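Local coordinates for protein pectate lyase (Paenibacillus sp. 0602, PDB 5GT5) that cleaves polygalacturonate and methylated pectin by endo-acting elimination, probably with the help of bound calcium, at residues L130-L135 and D152-E157; D57-W62 and I112-I117. The protein carries 1 engineered substitution. One frame throughout, in Å; residues are numbered along the deposited sequence.

Overall arrangement
From the N terminus, the chain first lays down 57-62, then runs through 49 residues that include strands 74-76, 92-97 and 102-106 and helix 84-89 before 112-117 returns beside it and closes interaction 2. Interaction 1 follows in series rather than inside it: 130-135 is joined to 152-157 by 16 residues without helix or strand. Interaction 2 joins successive coils of the parallel beta-helix, whereas interaction 1 bridges two of its sheets. Their centres lie about 9 Å apart, and they meet along both sheets, strand 111-113 pairing with strand 131-133 through Ile112 N and Glu131 O, and strand 115-120 lying beside strand 154-157.

Interaction 1 (L130-L135 and D152-E157); sequences LEFDEL and DYITLE
Asp133 OD1, beside the Tyr153 hydroxyl, accepts the Glu134 N-H at 2.8 Å from above the carboxylate plane, with 137° at the hydrogen; the bond helps to hold the turn after strand 131-133. Tyr153 OH rests 3.2 Å from Asp133 CA and makes a weak hydrogen bond with Lys171 O beyond the two segments. Most of the contact is apolar. Phe132 CB sits over one face of the Tyr153 ring, 3.7 Å from its centroid, in a CH-pi contact, while the two rings are set obliquely with planes at 59°. Leu135 runs past the tyrosine in the opposite direction: its CB is 3.4 Å from Tyr153 CE1, and a first torsion of -161°, with CG turned from the backbone N, carries CD2 to within 3.6 Å of Asp152 O. Phe132 CZ meets Ile154 CD1 at 4.0 Å, the two side chains crossing at about a right angle. Replacing Tyr153 by an alanine would probably leave a gap between Phe132 CB and Leu135 and deprive Lys171 O of its hydroxyl mate. Phe132 also stacks on Phe169 of the neighbouring coil. The CB bond of Asp152 points away from 130-135, and its OD1 accepts the Gly175 backbone N-H beside Asp174 and Asp178, all three aspartates being probable calcium ligands. Next to that site, apolar and aromatic side chains of two sheets meet in the interior, as in the parallel beta-helix of polysaccharide lyase family 1.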
# COMPACT_ATOMS: atom_id res chain seq x y z
N LEU A 130 9.04 21.18 7.12
CA LEU A 130 10.50 21.23 7.13
C LEU A 130 11.00 21.94 5.89
O LEU A 130 10.40 21.84 4.80
CB LEU A 130 11.08 19.83 7.15
CG LEU A 130 10.77 19.12 8.46
CD1 LEU A 130 11.00 17.65 8.25
CD2 LEU A 130 11.69 19.67 9.53
N GLU A 131 12.08 22.70 6.05
CA GLU A 131 12.77 23.35 4.94
C GLU A 131 14.08 22.62 4.68
O GLU A 131 14.78 22.23 5.62
CB GLU A 131 13.00 24.84 5.22
CG GLU A 131 13.81 25.51 4.09
CD GLU A 131 13.76 27.02 4.12
OE1 GLU A 131 13.18 27.61 5.06
OE2 GLU A 131 14.33 27.64 3.20
N PHE A 132 14.38 22.41 3.41
CA PHE A 132 15.53 21.67 2.96
C PHE A 132 16.44 22.61 2.18
O PHE A 132 15.99 23.30 1.26
CB PHE A 132 15.07 20.51 2.06
CG PHE A 132 14.22 19.51 2.78
CD1 PHE A 132 12.86 19.71 2.95
CD2 PHE A 132 14.80 18.38 3.32
CE1 PHE A 132 12.09 18.75 3.67
CE2 PHE A 132 14.05 17.43 3.98
CZ PHE A 132 12.70 17.62 4.19
N ASP A 133 17.71 22.67 2.58
CA ASP A 133 18.61 23.68 2.01
C ASP A 133 20.05 23.19 2.00
O ASP A 133 20.41 22.23 2.71
CB ASP A 133 18.50 25.01 2.79
CG ASP A 133 18.93 26.23 1.97
OD1 ASP A 133 19.28 26.11 0.78
OD2 ASP A 133 18.94 27.33 2.58
N GLU A 134 20.87 23.88 1.20
CA GLU A 134 22.32 23.70 1.15
C GLU A 134 22.74 22.29 0.75
O GLU A 134 23.44 21.57 1.47
CB GLU A 134 22.98 24.20 2.46
CG GLU A 134 22.63 25.66 2.73
CD GLU A 134 23.38 26.29 3.91
OE1 GLU A 134 24.27 25.65 4.52
OE2 GLU A 134 23.01 27.44 4.22
N LEU A 135 22.24 21.91 -0.42
CA LEU A 135 22.53 20.61 -1.03
C LEU A 135 22.80 20.80 -2.53
O LEU A 135 22.56 19.87 -3.32
CB LEU A 135 21.38 19.61 -0.79
CG LEU A 135 21.75 18.13 -0.98
CD1 LEU A 135 22.77 17.66 0.07
CD2 LEU A 135 20.52 17.26 -0.89
N ASP A 152 20.04 14.50 -3.87
CA ASP A 152 18.63 14.86 -4.01
C ASP A 152 18.09 15.09 -2.63
O ASP A 152 18.52 14.41 -1.69
CB ASP A 152 17.86 13.69 -4.65
CG ASP A 152 18.61 13.07 -5.81
OD1 ASP A 152 18.52 13.60 -6.91
OD2 ASP A 152 19.27 12.03 -5.61
N TYR A 153 17.16 16.02 -2.41
CA TYR A 153 16.68 16.21 -1.05
C TYR A 153 15.92 14.99 -0.53
O TYR A 153 16.16 14.54 0.58
CB TYR A 153 15.81 17.45 -0.93
CG TYR A 153 16.57 18.73 -0.92
CD1 TYR A 153 17.46 19.02 0.12
CD2 TYR A 153 16.36 19.69 -1.90
CE1 TYR A 153 18.15 20.22 0.14
CE2 TYR A 153 17.04 20.90 -1.88
CZ TYR A 153 17.91 21.15 -0.85
OH TYR A 153 18.61 22.34 -0.85
N ILE A 154 14.98 14.48 -1.30
CA ILE A 154 14.21 13.30 -0.88
C ILE A 154 14.07 12.37 -2.07
O ILE A 154 13.69 12.81 -3.17
CB ILE A 154 12.80 13.66 -0.37
CG1 ILE A 154 12.91 14.60 0.83
CG2 ILE A 154 12.02 12.40 0.01
CD1 ILE A 154 11.54 15.10 1.34
N THR A 155 14.40 11.09 -1.86
CA THR A 155 14.18 10.03 -2.86
C THR A 155 13.32 9.00 -2.20
O THR A 155 13.59 8.58 -1.05
CB THR A 155 15.49 9.40 -3.32
OG1 THR A 155 16.33 10.44 -3.88
CG2 THR A 155 15.26 8.40 -4.42
N LEU A 156 12.28 8.58 -2.89
CA LEU A 156 11.40 7.54 -2.40
C LEU A 156 11.62 6.30 -3.27
O LEU A 156 11.54 6.36 -4.49
CB LEU A 156 9.95 7.98 -2.50
CG LEU A 156 9.66 9.39 -1.96
CD1 LEU A 156 8.20 9.72 -2.23
CD2 LEU A 156 9.96 9.47 -0.48
N GLU A 157 11.87 5.15 -2.64
CA GLU A 157 12.12 3.91 -3.38
C GLU A 157 11.35 2.75 -2.80
O GLU A 157 11.38 2.53 -1.58
CB GLU A 157 13.61 3.53 -3.40
CG GLU A 157 14.48 4.54 -4.17
CD GLU A 157 15.95 4.17 -4.18
OE1 GLU A 157 16.27 3.03 -3.84
OE2 GLU A 157 16.79 5.04 -4.53

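Interaction 2 (D57-W62 and I112-I117); sequences DLNLGW and IKHAAI
Asn59 and Lys113 lie side by side on the same face of a parallel strand pair, and the amide oxygen receives the lysine: NZ is 2.8 Å from Asn59 OD1 in a weak hydrogen bond. A bend in the lysine chain at its third torsion, -89°, brings the ammonium group alongside the amide. This is the watery side of the contact. One water takes the Asn59 ND2 donor at 2.9 Å and also lies near the ammonium group, while another donates to Asp57 OD2 and links it weakly to Lys113 NZ, so that a water bridges the two opposite charges, whose OD2 and NZ atoms are 5.4 Å apart.

Packing is close at the backbone and around Leu60 and Gly61. Lys113 N donates to Leu58 O with a 152° angle at the hydrogen, and Leu60 N to Lys113 O at 2.9 Å, the donor tilted from the carbonyl plane. Leu60 reaches Ile112 CG2 through CD1 at 3.8 Å and sets its CB 3.7 Å from Ala115 CB. Leu58 and Ile112 run side by side in a looser contact, CD1 to CD1 at 4.1 Å. At Gly61 the lack of a side chain lets His114 CB come within 3.5 Å of Gly61 N. There the chain turns through the left-handed backbone of His114 from strand 111-113 into strand 115-120, that is, from one sheet of the beta-helix to another.

The imidazole lies with Lys113 CB over the centre of one face, and each of its nitrogens meets a carboxylate, ND1 that of Glu64 through OE2 and NE2 that of Glu134. The same Glu64 oxygen also accepts Gly61 N, tying ring to backbone. Two acidic partners would probably favour a protonated His114, in contrast to Lys113, whose ammonium group has a weak bond to Asn59 and two weakly held waters.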
# COMPACT_ATOMS: atom_id res chain seq x y z
N ASP A 57 16.97 23.82 13.58
CA ASP A 57 17.72 23.53 12.36
C ASP A 57 18.76 22.45 12.62
O ASP A 57 19.38 22.41 13.70
CB ASP A 57 18.45 24.77 11.81
CG ASP A 57 17.53 25.90 11.39
OD1 ASP A 57 16.30 25.70 11.30
OD2 ASP A 57 18.05 27.03 11.15
N LEU A 58 18.97 21.59 11.63
CA LEU A 58 19.97 20.53 11.72
C LEU A 58 21.01 20.64 10.62
O LEU A 58 20.68 20.75 9.42
CB LEU A 58 19.32 19.14 11.66
CG LEU A 58 18.34 18.78 12.78
CD1 LEU A 58 17.76 17.41 12.51
CD2 LEU A 58 19.07 18.79 14.13
N ASN A 59 22.27 20.63 11.03
CA ASN A 59 23.41 20.68 10.11
C ASN A 59 23.99 19.29 10.05
O ASN A 59 24.68 18.84 10.98
CB ASN A 59 24.42 21.69 10.65
CG ASN A 59 23.86 23.07 10.64
OD1 ASN A 59 23.45 23.54 9.59
ND2 ASN A 59 23.76 23.70 11.80
N LEU A 60 23.66 18.58 8.97
CA LEU A 60 23.79 17.13 8.96
C LEU A 60 24.90 16.59 8.04
O LEU A 60 24.91 15.42 7.67
CB LEU A 60 22.43 16.50 8.60
CG LEU A 60 21.28 16.85 9.55
CD1 LEU A 60 19.98 16.24 9.04
CD2 LEU A 60 21.59 16.36 10.98
N GLY A 61 25.85 17.45 7.67
CA GLY A 61 26.96 16.99 6.85
C GLY A 61 27.86 15.99 7.55
O GLY A 61 28.05 16.07 8.77
N TRP A 62 28.42 15.07 6.78
CA TRP A 62 29.18 13.94 7.34
C TRP A 62 30.37 14.39 8.21
O TRP A 62 30.67 13.72 9.20
CB TRP A 62 29.65 13.04 6.22
CG TRP A 62 30.30 11.79 6.65
CD1 TRP A 62 31.63 11.51 6.60
CD2 TRP A 62 29.66 10.64 7.20
NE1 TRP A 62 31.85 10.23 7.06
CE2 TRP A 62 30.65 9.68 7.45
CE3 TRP A 62 28.32 10.32 7.51
CZ2 TRP A 62 30.37 8.43 7.99
CZ3 TRP A 62 28.05 9.08 8.03
CH2 TRP A 62 29.06 8.15 8.27
N ILE A 112 16.73 21.38 7.30
CA ILE A 112 17.56 20.18 7.16
C ILE A 112 18.63 20.52 6.14
O ILE A 112 18.30 20.72 4.96
CB ILE A 112 16.74 18.99 6.63
CG1 ILE A 112 15.55 18.69 7.57
CG2 ILE A 112 17.60 17.74 6.44
CD1 ILE A 112 15.96 18.29 8.95
N LYS A 113 19.89 20.60 6.56
CA LYS A 113 21.00 21.07 5.71
C LYS A 113 22.08 20.03 5.55
O LYS A 113 22.40 19.30 6.49
CB LYS A 113 21.61 22.35 6.28
CG LYS A 113 20.67 23.54 6.28
CD LYS A 113 21.45 24.84 6.62
CE LYS A 113 21.46 25.08 8.10
NZ LYS A 113 22.62 25.96 8.55
N HIS A 114 22.63 19.95 4.33
CA HIS A 114 23.84 19.16 4.04
C HIS A 114 23.58 17.69 4.04
O HIS A 114 24.49 16.89 4.24
CB HIS A 114 25.02 19.52 4.97
CG HIS A 114 25.17 20.99 5.16
ND1 HIS A 114 25.58 21.56 6.35
CD2 HIS A 114 24.84 22.01 4.33
CE1 HIS A 114 25.55 22.88 6.23
NE2 HIS A 114 25.12 23.18 5.01
N ALA A 115 22.32 17.31 3.79
CA ALA A 115 21.98 15.88 3.74
C ALA A 115 20.85 15.54 2.80
O ALA A 115 19.85 16.27 2.72
CB ALA A 115 21.68 15.29 5.14
N ALA A 116 21.00 14.40 2.13
CA ALA A 116 19.92 13.79 1.35
C ALA A 116 19.17 12.79 2.21
O ALA A 116 19.77 12.11 3.05
CB ALA A 116 20.52 13.03 0.16
N ILE A 117 17.86 12.69 2.00
CA ILE A 117 17.02 11.68 2.66
C ILE A 117 16.56 10.66 1.63
O ILE A 117 16.05 11.03 0.57
CB ILE A 117 15.82 12.29 3.36
CG1 ILE A 117 16.31 13.17 4.52
CG2 ILE A 117 14.86 11.15 3.90
CD1 ILE A 117 15.21 13.88 5.25
O HOH W 1 20.48 27.24 9.97
O HOH W 2 22.50 26.32 11.99